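Local structure of amidase, hydantoinase/carbamoylase family (Burkholderia ambifaria, 5TP4) at residues L12-G17 against E351-T356; A140-A145 against R164-G169; G218-W223 against S333-F338; V231-G236 against N283-D288. The protein probably hydrolyses N-carbamoyl-L-amino acids as a zinc-dependent amidase of the peptidase M20 family. All coordinates share one frame; numbering follows the deposited sequence. Where two conformers were deposited one is given.

Interaction 1: L12-G17 against E351-T356; sequences LLEIDG and EAFGYT
L12 lays one methyl squarely on the ring of F353: CD2 of L12 stands 3.7 Å from the ring centroid of F353, only 6° off the ring normal, a CH-pi contact over the face. CG of L12 is anti to its carbonyl carbon (chi1 -63°), and chi2 (-172°) sends CD1 out along the chain and turns the other branch, CD2, over the phenyl. CD2 of L12 also lies 3.5 Å from O of A352 and packs against the CB of A352. The perimeter of the F353 ring is met by other groups of the 12-17 loop. Near the ring plane, the carbonyl O of L13 comes to 3.5 Å from CZ of F353, and CG of E14 lies 3.7 Å from CE1 of F353. Helix 340-353 ends here in a Schellman motif, in which G354, with positive phi, donates from its N to the O of E351, while the opposing loop leads into helix 17-28 through its N-cap, D16. The Y355 ring takes CB of F353 over the centre of one face. E14, extended beyond CG, reaches a water with its carboxylate, the water donating to OE2 of E14 at 3.2 Å and also lying close to OH of Y355. Helix 398-416 supports both segments: N410 bonds the carbonyl O of L13, and N406 bonds both I15 N and the Y355 hydroxyl.

Interaction 2: A140-A145 against R164-G169; sequences ARFAPA and RQDAEG
R141 and D166 form a salt bridge in which two guanidinium nitrogens converge on one carboxylate oxygen. NE of R141 lies 2.9 Å from OD2 of D166 and meets its anti lone pair, while NH2 of R141 approaches the same OD2 at 3.0 Å, nearly head-on to the C-O bond. OD2 sits within 2° of the guanidinium plane, although the carboxylate plane is turned 31° from it. The arginine reaches this far because its chain is extended from CG to NE, with CG anti to the backbone N (chi1 -180°). OD1 of D166 accepts from N of E168 at 2.9 Å, forming an Asx turn over the type I beta turn D166-G169, and also from N of I170.

Packing over flat groups involves the F142 ring and two guanidinium groups. CB of D166 makes an off-centre CH-pi contact with the ring, and the R141 guanidinium has CZ of F142 over one face. CD of P144, which follows a cis peptide bond, lies 3.5 Å from NH1 of R164, over the guanidinium face.

Two waters join the backbones, one between O of R141 and N of A167, the other between N of A143 and O of Q165. R141 NH1 also bonds the carbonyl O of A42, and helix 172-179 packs on F142. With one oxygen held by R141 and the other by backbone amides, the D166 carboxylate is fixed in rotation, and the paired positive charge would be expected to favour its ionised form.

Interaction 3: G218-W223 against S333-F338; sequences GQAIRW and SPATPF. With EDO (1,2-ethanediol), chain T.
Pairing of the two strands is antiparallel but interrupted: G218 with T336 and I221 with S333 are hydrogen-bonded pairs, each joined by two backbone bonds, with two residues between them on either strand. A 1,2-ethanediol, probably from the crystallisation liquor, lies at this interruption and touches both strands. Its O2 donates to the carbonyl O of P334 at 2.6 Å and lies 2.5 Å from OG of S333; its O1 lies 2.8 Å from O of Q219 and close to OG1 of T336. CG1 of I221 is anti to the carbonyl carbon and chi2 is extended (172°), which brings CD1 of I221 alongside C2 of the diol. In the same interval CB of A220 and CB of A335 touch at 4.1 Å. The carbonyl O of I221 accepts twice, from N of S333 and, at 3.0 Å, from NH1 of R222, which comes from well above the carbonyl plane. The R222 chain bends at chi2 (-73°) to bring NH1 back, and NH2 forms salt bridges with D304 and D300. Helix 300-321 thus covers the A220 and R222 side, helix 367-372 packs on T336 and F338, and on the other edge strand 212-229 pairs with strand 288-297 through A220 and R222.

Interaction 4: V231-G236 against N283-D288; sequences VAAHAG and NTIAGD
With CG anti to the backbone N (chi1 -168°), H234 turns its imidazole so that the carbonyl O of N283 stands 4.0 Å above the centre of one face. In N283, chi1 of 59° sets CG between the backbone N and the carbonyl carbon, and its amide lies beside the imidazole with the two planes 57° apart. The I285 side chain wraps round the carbonyl of A233: CD1 of I285 lies 3.5 Å from O of A233 and 3.9 Å from CB of A233. The contact joins the loop after strand 212-229 to the loop before strand 288-297, two antiparallel partners in the sheet, and it reaches the second subunit. The two loops run antiparallel and are joined by a single bridge at H234 and T284. On one side of it N of I285 donates to O of A233 at 2.8 Å, almost straight down the carbonyl; on the other, N of A235 donates to O of N283, also at 2.8 Å, from above the carbonyl plane. A232 is the centre of an inverse gamma turn, and G287 lies opposite it. The H234 imidazole is held from its own loop, N of G236 donating to ND1 of H234 at 2.9 Å. Across the dimer interface H234 packs on G363 of the second subunit, A235 and I285 on its T271, and the carbonyl O of G236 bonds its Q219.

Interaction 3 is the most central of the four and pairs strands 212-229 and 324-337 by two separated pairs of backbone bonds, whereas interaction 1 is a surface contact built round one phenyl ring, with no direct hydrogen bond. Helix 340-353 follows strand 324-337, so the chain passes directly from interaction 3 to interaction 1. Interaction 2, partly buried and about 24 Å from interaction 3 between centres, joins two loops by a salt bridge and waters. Interaction 4 lies farthest from the chain centre, beyond the outer end of strand 212-229, and has backbone bonds but no salt bridge between its two segments. Interactions 3 and 4 both touch the second subunit: Q219 of one chain bonds G236 of the other.

Interaction 1: L12-G17 against E351-T356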
# COMPACT_ATOMS: atom_id res chain seq x y z
N LEU B 12 -6.08 48.19 -25.29
CA LEU B 12 -6.16 46.76 -25.64
C LEU B 12 -5.01 46.36 -26.57
O LEU B 12 -5.19 45.71 -27.60
CB LEU B 12 -7.51 46.42 -26.27
CG LEU B 12 -8.76 46.60 -25.39
CD1 LEU B 12 -10.00 46.04 -26.07
CD2 LEU B 12 -8.55 45.96 -24.00
N LEU B 13 -3.80 46.78 -26.20
CA LEU B 13 -2.62 46.34 -26.91
C LEU B 13 -2.52 44.82 -26.83
O LEU B 13 -2.58 44.25 -25.74
CB LEU B 13 -1.37 46.97 -26.29
CG LEU B 13 -0.04 46.67 -26.96
CD1 LEU B 13 0.02 47.33 -28.34
CD2 LEU B 13 1.10 47.16 -26.07
N GLU B 14 -2.37 44.16 -27.99
CA GLU B 14 -2.36 42.70 -28.06
C GLU B 14 -1.03 42.17 -28.58
O GLU B 14 -0.30 42.86 -29.31
CB GLU B 14 -3.46 42.19 -28.99
CG GLU B 14 -4.83 42.48 -28.47
CD GLU B 14 -5.92 41.81 -29.29
OE1 GLU B 14 -5.58 41.14 -30.29
OE2 GLU B 14 -7.10 41.96 -28.93
N ILE B 15 -0.72 40.92 -28.21
CA ILE B 15 0.47 40.25 -28.73
C ILE B 15 0.23 39.61 -30.09
O ILE B 15 -0.89 39.64 -30.65
CB ILE B 15 0.96 39.17 -27.75
CG1 ILE B 15 -0.09 38.04 -27.67
CG2 ILE B 15 1.26 39.82 -26.38
CD1 ILE B 15 0.54 36.67 -27.42
N ASP B 16 1.29 39.01 -30.64
CA ASP B 16 1.21 38.20 -31.85
C ASP B 16 1.07 36.76 -31.39
O ASP B 16 2.05 36.09 -31.08
CB ASP B 16 2.45 38.41 -32.71
CG ASP B 16 2.35 37.70 -34.06
OD1 ASP B 16 1.63 36.68 -34.19
OD2 ASP B 16 3.03 38.17 -34.99
N GLY B 17 -0.17 36.26 -31.33
CA GLY B 17 -0.39 34.97 -30.71
C GLY B 17 0.21 33.84 -31.51
O GLY B 17 0.74 32.88 -30.95
N GLU B 351 -10.38 42.16 -17.21
CA GLU B 351 -11.68 42.79 -17.37
C GLU B 351 -11.69 43.72 -18.57
O GLU B 351 -12.71 43.80 -19.28
CB GLU B 351 -12.06 43.55 -16.09
CG GLU B 351 -12.28 42.59 -14.93
CD GLU B 351 -12.62 43.29 -13.62
OE1 GLU B 351 -13.11 44.44 -13.68
OE2 GLU B 351 -12.39 42.68 -12.55
N ALA B 352 -10.59 44.44 -18.81
CA ALA B 352 -10.57 45.38 -19.93
C ALA B 352 -10.79 44.67 -21.27
O ALA B 352 -11.42 45.22 -22.18
CB ALA B 352 -9.25 46.15 -19.97
N PHE B 353 -10.22 43.47 -21.42
CA PHE B 353 -10.38 42.66 -22.62
C PHE B 353 -11.71 41.90 -22.66
O PHE B 353 -12.08 41.34 -23.71
CB PHE B 353 -9.23 41.65 -22.71
CG PHE B 353 -7.99 42.18 -23.33
CD1 PHE B 353 -7.88 42.25 -24.70
CD2 PHE B 353 -6.93 42.60 -22.55
CE1 PHE B 353 -6.73 42.73 -25.29
CE2 PHE B 353 -5.76 43.09 -23.12
CZ PHE B 353 -5.66 43.16 -24.50
N GLY B 354 -12.45 41.89 -21.55
CA GLY B 354 -13.67 41.11 -21.56
C GLY B 354 -13.44 39.62 -21.48
O GLY B 354 -14.35 38.85 -21.78
N TYR B 355 -12.24 39.19 -21.07
CA TYR B 355 -11.98 37.76 -20.93
C TYR B 355 -12.66 37.20 -19.69
O TYR B 355 -12.74 37.88 -18.66
CB TYR B 355 -10.49 37.50 -20.84
CG TYR B 355 -9.68 37.91 -22.03
CD1 TYR B 355 -10.21 37.93 -23.32
CD2 TYR B 355 -8.34 38.26 -21.85
CE1 TYR B 355 -9.41 38.29 -24.41
CE2 TYR B 355 -7.53 38.62 -22.93
CZ TYR B 355 -8.08 38.65 -24.20
OH TYR B 355 -7.27 39.01 -25.26
N THR B 356 -13.21 35.98 -19.79
CA THR B 356 -13.74 35.35 -18.59
C THR B 356 -12.61 35.14 -17.60
O THR B 356 -11.47 34.89 -17.98
CB THR B 356 -14.45 34.03 -18.94
OG1 THR B 356 -13.53 33.14 -19.57
CG2 THR B 356 -15.55 34.31 -19.91
O HOH W 1 -8.48 39.48 -27.40

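Interaction 2: A140-A145 against R164-G169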
# COMPACT_ATOMS: atom_id res chain seq x y z
N ALA B 140 14.07 18.06 -9.75
CA ALA B 140 14.21 16.66 -10.16
C ALA B 140 15.67 16.21 -10.14
O ALA B 140 16.01 15.21 -9.48
CB ALA B 140 13.61 16.47 -11.56
N ARG B 141 16.54 16.91 -10.87
CA ARG B 141 17.94 16.53 -10.88
C ARG B 141 18.63 16.91 -9.59
O ARG B 141 19.41 16.12 -9.04
CB ARG B 141 18.66 17.17 -12.06
CG ARG B 141 20.13 16.78 -12.11
CD ARG B 141 20.82 17.27 -13.34
NE ARG B 141 22.24 16.92 -13.28
CZ ARG B 141 23.19 17.51 -14.01
NH1 ARG B 141 22.87 18.47 -14.86
NH2 ARG B 141 24.45 17.13 -13.86
N PHE B 142 18.36 18.11 -9.08
CA PHE B 142 18.90 18.60 -7.83
C PHE B 142 17.75 18.98 -6.91
O PHE B 142 16.70 19.42 -7.37
CB PHE B 142 19.79 19.83 -8.04
CG PHE B 142 20.99 19.58 -8.95
CD1 PHE B 142 22.15 19.00 -8.45
CD2 PHE B 142 20.96 19.97 -10.29
CE1 PHE B 142 23.27 18.79 -9.29
CE2 PHE B 142 22.05 19.76 -11.12
CZ PHE B 142 23.21 19.17 -10.62
N ALA B 143 17.97 18.84 -5.59
CA ALA B 143 17.04 19.36 -4.62
C ALA B 143 17.52 20.71 -4.11
O ALA B 143 18.73 20.93 -3.98
CB ALA B 143 16.88 18.40 -3.44
N PRO B 144 16.62 21.65 -3.78
CA PRO B 144 15.16 21.53 -3.82
C PRO B 144 14.53 22.00 -5.12
O PRO B 144 15.20 22.50 -6.02
CB PRO B 144 14.72 22.47 -2.70
CG PRO B 144 15.73 23.62 -2.83
CD PRO B 144 17.04 22.94 -3.20
N ALA B 145 13.21 21.87 -5.19
CA ALA B 145 12.46 22.60 -6.20
C ALA B 145 12.67 24.09 -5.97
O ALA B 145 12.97 24.54 -4.86
CB ALA B 145 10.98 22.25 -6.15
N ARG B 164 24.80 21.06 -3.80
CA ARG B 164 23.80 20.02 -4.01
C ARG B 164 24.27 19.06 -5.09
O ARG B 164 24.83 19.47 -6.12
CB ARG B 164 22.46 20.66 -4.42
CG ARG B 164 21.81 21.48 -3.31
CD ARG B 164 21.32 20.60 -2.14
NE ARG B 164 20.92 21.45 -1.01
CZ ARG B 164 19.68 21.53 -0.54
NH1 ARG B 164 18.71 20.79 -1.06
NH2 ARG B 164 19.42 22.34 0.48
N GLN B 165 24.07 17.78 -4.85
CA GLN B 165 24.53 16.75 -5.76
C GLN B 165 23.33 16.06 -6.38
O GLN B 165 22.30 15.88 -5.74
CB GLN B 165 25.40 15.72 -5.04
CG GLN B 165 26.69 16.29 -4.51
CD GLN B 165 27.58 15.24 -3.85
OE1 GLN B 165 27.29 14.04 -3.91
NE2 GLN B 165 28.65 15.68 -3.23
N ASP B 166 23.48 15.66 -7.64
CA ASP B 166 22.44 14.86 -8.27
C ASP B 166 22.65 13.39 -7.93
O ASP B 166 23.56 13.03 -7.17
CB ASP B 166 22.39 15.13 -9.78
CG ASP B 166 23.65 14.67 -10.53
OD1 ASP B 166 24.45 13.88 -9.99
OD2 ASP B 166 23.82 15.10 -11.68
N ALA B 167 21.84 12.51 -8.52
CA ALA B 167 21.95 11.08 -8.20
C ALA B 167 23.29 10.48 -8.59
O ALA B 167 23.68 9.43 -8.05
CB ALA B 167 20.82 10.32 -8.89
N GLU B 168 24.02 11.10 -9.51
CA GLU B 168 25.32 10.62 -9.94
C GLU B 168 26.48 11.23 -9.15
O GLU B 168 27.64 10.94 -9.45
CB GLU B 168 25.50 10.90 -11.44
CG GLU B 168 24.65 10.01 -12.38
CD GLU B 168 23.14 10.27 -12.30
OE1 GLU B 168 22.38 9.34 -11.92
OE2 GLU B 168 22.70 11.40 -12.63
N GLY B 169 26.20 12.07 -8.15
CA GLY B 169 27.23 12.67 -7.34
C GLY B 169 27.77 13.98 -7.86
O GLY B 169 28.65 14.57 -7.22
O HOH W 2 19.19 13.35 -9.53
O HOH W 3 20.23 17.43 -4.65

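Interaction 3: G218-W223 against S333-F338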
# COMPACT_ATOMS: atom_id res chain seq x y z
N GLY B 218 -0.49 31.00 -2.83
CA GLY B 218 -0.33 29.57 -2.66
C GLY B 218 -0.93 29.14 -1.33
O GLY B 218 -1.19 29.98 -0.46
N GLN B 219 -1.18 27.84 -1.20
CA GLN B 219 -1.87 27.25 -0.06
C GLN B 219 -0.94 27.08 1.14
O GLN B 219 0.27 26.96 1.00
CB GLN B 219 -2.39 25.86 -0.43
CG GLN B 219 -3.47 25.89 -1.48
CD GLN B 219 -3.51 24.61 -2.27
OE1 GLN B 219 -2.47 24.05 -2.61
NE2 GLN B 219 -4.72 24.16 -2.58
N ALA B 220 -1.56 26.98 2.32
CA ALA B 220 -0.89 26.34 3.46
C ALA B 220 -1.01 24.82 3.31
O ALA B 220 -2.07 24.31 2.92
CB ALA B 220 -1.52 26.77 4.78
N ILE B 221 0.09 24.11 3.56
CA ILE B 221 0.19 22.67 3.31
C ILE B 221 0.72 22.00 4.57
O ILE B 221 1.69 22.47 5.17
CB ILE B 221 1.14 22.35 2.14
CG1 ILE B 221 0.81 23.20 0.90
CG2 ILE B 221 1.08 20.84 1.79
CD1 ILE B 221 1.85 23.03 -0.20
N ARG B 222 0.13 20.86 4.93
CA ARG B 222 0.69 19.96 5.92
C ARG B 222 0.80 18.57 5.32
O ARG B 222 -0.12 18.10 4.65
CB ARG B 222 -0.17 19.89 7.20
CG ARG B 222 -0.48 21.26 7.76
CD ARG B 222 0.75 21.88 8.40
NE ARG B 222 0.42 23.15 9.06
CZ ARG B 222 0.55 24.36 8.50
NH1 ARG B 222 1.02 24.48 7.27
NH2 ARG B 222 0.22 25.45 9.19
N TRP B 223 1.92 17.91 5.58
CA TRP B 223 2.10 16.49 5.27
C TRP B 223 2.19 15.73 6.57
O TRP B 223 2.97 16.10 7.45
CB TRP B 223 3.38 16.27 4.46
CG TRP B 223 3.23 16.48 3.00
CD1 TRP B 223 2.13 16.95 2.33
CD2 TRP B 223 4.21 16.16 2.01
NE1 TRP B 223 2.38 16.95 0.96
CE2 TRP B 223 3.65 16.47 0.75
CE3 TRP B 223 5.51 15.66 2.06
CZ2 TRP B 223 4.34 16.29 -0.45
CZ3 TRP B 223 6.20 15.47 0.87
CH2 TRP B 223 5.62 15.79 -0.36
N SER B 333 4.32 23.90 5.18
CA SER B 333 4.63 25.04 4.33
C SER B 333 3.54 26.08 4.55
O SER B 333 2.35 25.74 4.58
CB SER B 333 4.69 24.66 2.85
OG SER B 333 5.52 25.59 2.17
N PRO B 334 3.91 27.35 4.68
CA PRO B 334 2.92 28.39 5.00
C PRO B 334 2.16 28.83 3.76
O PRO B 334 2.63 28.71 2.63
CB PRO B 334 3.78 29.54 5.53
CG PRO B 334 5.08 29.38 4.74
CD PRO B 334 5.28 27.89 4.57
N ALA B 335 0.97 29.37 3.99
CA ALA B 335 0.28 30.05 2.91
C ALA B 335 1.14 31.20 2.40
O ALA B 335 1.92 31.79 3.14
CB ALA B 335 -1.08 30.57 3.38
N THR B 336 0.99 31.51 1.12
CA THR B 336 1.82 32.51 0.46
C THR B 336 0.93 33.44 -0.34
O THR B 336 0.74 33.27 -1.55
CB THR B 336 2.86 31.84 -0.45
OG1 THR B 336 3.49 30.77 0.27
CG2 THR B 336 3.93 32.86 -0.86
N PRO B 337 0.37 34.47 0.29
CA PRO B 337 -0.45 35.42 -0.46
C PRO B 337 0.38 36.24 -1.44
O PRO B 337 1.52 36.62 -1.17
CB PRO B 337 -1.05 36.31 0.64
CG PRO B 337 -0.16 36.12 1.81
CD PRO B 337 0.34 34.72 1.74
N PHE B 338 -0.22 36.50 -2.60
CA PHE B 338 0.37 37.39 -3.58
C PHE B 338 -0.00 38.84 -3.28
O PHE B 338 -0.83 39.13 -2.42
CB PHE B 338 -0.05 36.97 -4.99
CG PHE B 338 0.55 35.68 -5.45
CD1 PHE B 338 1.66 35.15 -4.81
CD2 PHE B 338 -0.00 34.99 -6.52
CE1 PHE B 338 2.22 33.94 -5.22
CE2 PHE B 338 0.55 33.79 -6.97
CZ PHE B 338 1.67 33.26 -6.32
C1 EDO T . 2.75 27.66 -1.02
O1 EDO T . 1.94 28.67 -0.39
C2 EDO T . 3.22 26.65 0.02
O2 EDO T . 4.08 27.30 0.98

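Interaction 4: V231-G236 against N283-D288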
# COMPACT_ATOMS: atom_id res chain seq x y z
N VAL B 231 -3.78 -5.86 15.99
CA VAL B 231 -3.29 -7.19 16.32
C VAL B 231 -3.40 -8.03 15.05
O VAL B 231 -4.51 -8.21 14.52
CB VAL B 231 -4.07 -7.81 17.48
CG1 VAL B 231 -3.68 -9.29 17.66
CG2 VAL B 231 -3.80 -7.00 18.77
N ALA B 232 -2.29 -8.64 14.61
CA ALA B 232 -2.26 -9.33 13.31
C ALA B 232 -2.53 -10.83 13.46
O ALA B 232 -1.63 -11.68 13.35
CB ALA B 232 -0.95 -9.06 12.59
N ALA B 233 -3.80 -11.16 13.61
CA ALA B 233 -4.29 -12.48 13.98
C ALA B 233 -4.83 -13.17 12.73
O ALA B 233 -5.04 -12.55 11.69
CB ALA B 233 -5.38 -12.34 15.06
N HIS B 234 -5.02 -14.48 12.83
CA HIS B 234 -5.41 -15.24 11.65
C HIS B 234 -6.84 -14.91 11.19
O HIS B 234 -7.77 -14.85 12.00
CB HIS B 234 -5.26 -16.73 11.96
CG HIS B 234 -5.35 -17.62 10.77
ND1 HIS B 234 -6.55 -18.00 10.21
CD2 HIS B 234 -4.39 -18.27 10.07
CE1 HIS B 234 -6.33 -18.81 9.19
NE2 HIS B 234 -5.02 -19.00 9.09
N ALA B 235 -7.00 -14.73 9.87
CA ALA B 235 -8.26 -14.33 9.25
C ALA B 235 -9.37 -15.35 9.39
O ALA B 235 -10.55 -15.00 9.23
CB ALA B 235 -8.07 -14.04 7.76
N GLY B 236 -9.04 -16.61 9.66
CA GLY B 236 -10.07 -17.64 9.76
C GLY B 236 -10.34 -18.10 11.18
O GLY B 236 -11.46 -18.50 11.49
N ASN B 283 -4.42 -13.86 4.52
CA ASN B 283 -5.21 -14.49 5.58
C ASN B 283 -4.75 -14.05 6.97
O ASN B 283 -4.91 -14.79 7.95
CB ASN B 283 -5.17 -16.02 5.45
CG ASN B 283 -3.77 -16.59 5.52
OD1 ASN B 283 -2.77 -15.85 5.45
ND2 ASN B 283 -3.69 -17.92 5.66
N THR B 284 -4.22 -12.84 7.07
CA THR B 284 -3.85 -12.26 8.36
C THR B 284 -4.50 -10.89 8.50
O THR B 284 -4.36 -10.04 7.61
CB THR B 284 -2.33 -12.16 8.48
OG1 THR B 284 -1.76 -13.45 8.23
CG2 THR B 284 -1.95 -11.75 9.89
N ILE B 285 -5.19 -10.69 9.62
CA ILE B 285 -5.70 -9.36 9.97
C ILE B 285 -4.57 -8.35 9.99
O ILE B 285 -3.46 -8.62 10.49
CB ILE B 285 -6.42 -9.44 11.33
CG1 ILE B 285 -7.61 -10.41 11.21
CG2 ILE B 285 -6.82 -8.02 11.86
CD1 ILE B 285 -8.05 -10.98 12.55
N ALA B 286 -4.84 -7.15 9.48
CA ALA B 286 -3.85 -6.07 9.49
C ALA B 286 -3.57 -5.62 10.92
O ALA B 286 -4.48 -5.23 11.64
CB ALA B 286 -4.35 -4.89 8.65
N GLY B 287 -2.30 -5.71 11.32
CA GLY B 287 -1.88 -5.19 12.61
C GLY B 287 -1.08 -3.91 12.51
O GLY B 287 -0.77 -3.30 13.54
N ASP B 288 -0.71 -3.49 11.30
CA ASP B 288 0.23 -2.37 11.13
C ASP B 288 -0.09 -1.73 9.78
O ASP B 288 0.20 -2.31 8.73
CB ASP B 288 1.68 -2.88 11.18
CG ASP B 288 2.72 -1.77 11.17
OD1 ASP B 288 2.35 -0.58 11.21
OD2 ASP B 288 3.93 -2.10 11.11